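Local atomic coordinates of acetylated cis-Golgi protein, involved in ER-to-Golgi transport (Saccharomyces cerevisiae, PDB entry 6G8Y), a protein that is the yeast homologue of the Golgi stacking factor GRASP65 and takes part in ER-to-Golgi transport, probably by binding partner proteins through its PDZ domains. Residues V43-V46 and F52-P55. Numbering follows the deposited sequence.
Sequences VPVV and FSYP
The backbone carbonyl of Pro44 faces the start of the Pro55 ring, its O receiving a CA-H...O contact from Pro55 CA at 3.5 Å. Pro44 itself packs on Ile60 of helix 57-66, as does Pro55, so the two prolines tie this end of the pairing to the helix that follows. Val45 and Pro55 form an antiparallel non-hydrogen-bonded pair whose side chains diverge. Val45 instead reaches diagonally across to the partner strand, where CG1, anti to the backbone N (chi1 167°), presses on Ser53 CB at a tight 3.5 Å. The serine hydroxyl is engaged by Arg17. Val46 and Tyr54 make the hydrogen-bonded pair, gripped by two nearly straight bonds, Val46 N to Tyr54 O at 2.8 Å and Tyr54 N to Val46 O at 2.9 Å. Val46 O also takes a CA-H...O contact from Ser53 CA. On the face they share, the Tyr54 ring folds back over Val46 because its CG stands between backbone N and carbonyl carbon (chi1 52°). Val46 CB lies over one ring face, 4.1 Å from the centroid, in a CH-pi contact, while CG1 runs on toward the phenol end and meets Tyr54 OH at 3.6 Å. The arrangement is an antiparallel beta hairpin, its strands 41-47 and 53-55 linked by the five-residue loop 48-52, just ahead of helix 57-66 in the PDZ domain.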
ATOM      1  N   VAL A  43      -2.584  -5.105   1.411  1.00 14.08           N
ATOM      2  CA  VAL A  43      -1.384  -5.048   2.243  1.00 12.99           C
ATOM      3  C   VAL A  43      -1.680  -5.840   3.540  1.00 14.46           C
ATOM      4  O   VAL A  43      -2.691  -5.603   4.184  1.00 15.79           O
ATOM      5  CB  VAL A  43      -1.007  -3.591   2.571  1.00 14.18           C
ATOM      6  CG1 VAL A  43       0.175  -3.532   3.530  1.00 14.40           C
ATOM      7  CG2 VAL A  43      -0.698  -2.805   1.300  1.00 14.34           C
ATOM      8  N   PRO A  44      -0.808  -6.771   3.923  1.00 13.22           N
ATOM      9  CA  PRO A  44      -1.077  -7.490   5.183  1.00 13.90           C
ATOM     10  C   PRO A  44      -0.690  -6.600   6.377  1.00 13.73           C
ATOM     11  O   PRO A  44       0.407  -6.015   6.409  1.00 12.85           O
ATOM     12  CB  PRO A  44      -0.206  -8.729   5.070  1.00 15.39           C
ATOM     13  CG  PRO A  44       0.920  -8.290   4.230  1.00 15.20           C
ATOM     14  CD  PRO A  44       0.376  -7.287   3.230  1.00 13.19           C
ATOM     15  N   VAL A  45      -1.594  -6.517   7.338  1.00 14.43           N
ATOM     16  CA  VAL A  45      -1.479  -5.586   8.448  1.00 15.06           C
ATOM     17  C   VAL A  45      -1.825  -6.293   9.763  1.00 15.11           C
ATOM     18  O   VAL A  45      -2.761  -7.112   9.816  1.00 20.02           O
ATOM     19  CB  VAL A  45      -2.425  -4.401   8.187  1.00 17.44           C
ATOM     20  CG1 VAL A  45      -2.625  -3.550   9.403  1.00 20.39           C
ATOM     21  CG2 VAL A  45      -1.909  -3.563   7.031  1.00 19.28           C
ATOM     22  N   VAL A  46      -1.057  -5.965  10.810  1.00 12.47           N
ATOM     23  CA  VAL A  46      -1.185  -6.478  12.195  1.00 13.20           C
ATOM     24  C   VAL A  46      -1.885  -5.394  13.011  1.00 14.10           C
ATOM     25  O   VAL A  46      -1.475  -4.248  12.965  1.00 15.64           O
ATOM     26  CB  VAL A  46       0.228  -6.711  12.799  1.00 15.42           C
ATOM     27  CG1 VAL A  46       0.144  -7.148  14.264  1.00 16.31           C
ATOM     28  CG2 VAL A  46       0.996  -7.709  11.970  1.00 15.77           C
ATOM     29  N   PHE A  52      -4.113  -0.127  17.272  1.00 15.31           N
ATOM     30  CA  PHE A  52      -3.165   0.498  16.343  0.60 15.36           C
ATOM     31  C   PHE A  52      -2.638  -0.601  15.417  1.00 15.12           C
ATOM     32  O   PHE A  52      -2.405  -1.726  15.834  1.00 14.52           O
ATOM     33  CB  PHE A  52      -2.008   1.209  17.084  0.60 16.57           C
ATOM     34  CG  PHE A  52      -2.393   2.540  17.707  0.60 17.57           C
ATOM     35  CD1 PHE A  52      -3.035   2.591  18.956  0.60 20.24           C
ATOM     36  CD2 PHE A  52      -2.108   3.745  17.056  0.60 18.32           C
ATOM     37  CE1 PHE A  52      -3.388   3.815  19.526  0.60 22.13           C
ATOM     38  CE2 PHE A  52      -2.473   4.975  17.623  0.60 20.52           C
ATOM     39  CZ  PHE A  52      -3.114   5.001  18.853  0.60 21.42           C
ATOM     40  N   SER A  53      -2.444  -0.261  14.161  1.00 14.38           N
ATOM     41  CA  SER A  53      -1.979  -1.228  13.201  1.00 13.89           C
ATOM     42  C   SER A  53      -0.647  -0.870  12.554  1.00 13.63           C
ATOM     43  O   SER A  53      -0.222   0.286  12.501  1.00 15.17           O
ATOM     44  CB  SER A  53      -3.054  -1.474  12.166  1.00 17.08           C
ATOM     45  OG  SER A  53      -3.559  -0.272  11.649  1.00 19.36           O
ATOM     46  N   TYR A  54       0.041  -1.906  12.107  1.00 12.59           N
ATOM     47  CA  TYR A  54       1.285  -1.742  11.357  1.00 12.98           C
ATOM     48  C   TYR A  54       1.433  -2.913  10.379  1.00 12.35           C
ATOM     49  O   TYR A  54       0.821  -3.958  10.566  1.00 12.92           O
ATOM     50  CB  TYR A  54       2.505  -1.647  12.284  1.00 13.59           C
ATOM     51  CG  TYR A  54       2.631  -2.744  13.291  1.00 13.33           C
ATOM     52  CD1 TYR A  54       2.059  -2.635  14.554  1.00 12.80           C
ATOM     53  CD2 TYR A  54       3.349  -3.932  12.995  1.00 13.46           C
ATOM     54  CE1 TYR A  54       2.140  -3.671  15.482  1.00 14.71           C
ATOM     55  CE2 TYR A  54       3.439  -4.969  13.936  1.00 14.82           C
ATOM     56  CZ  TYR A  54       2.842  -4.837  15.195  1.00 14.62           C
ATOM     57  OH  TYR A  54       2.893  -5.872  16.129  1.00 16.48           O
ATOM     58  N   PRO A  55       2.243  -2.746   9.333  1.00 12.53           N
ATOM     59  CA  PRO A  55       2.383  -3.823   8.382  1.00 12.60           C
ATOM     60  C   PRO A  55       2.949  -5.120   8.934  1.00 12.14           C
ATOM     61  O   PRO A  55       3.765  -5.130   9.857  1.00 13.14           O
ATOM     62  CB  PRO A  55       3.331  -3.233   7.343  1.00 13.88           C
ATOM     63  CG  PRO A  55       3.110  -1.789   7.417  1.00 14.31           C
ATOM     64  CD  PRO A  55       2.887  -1.516   8.853  1.00 13.66           C
TER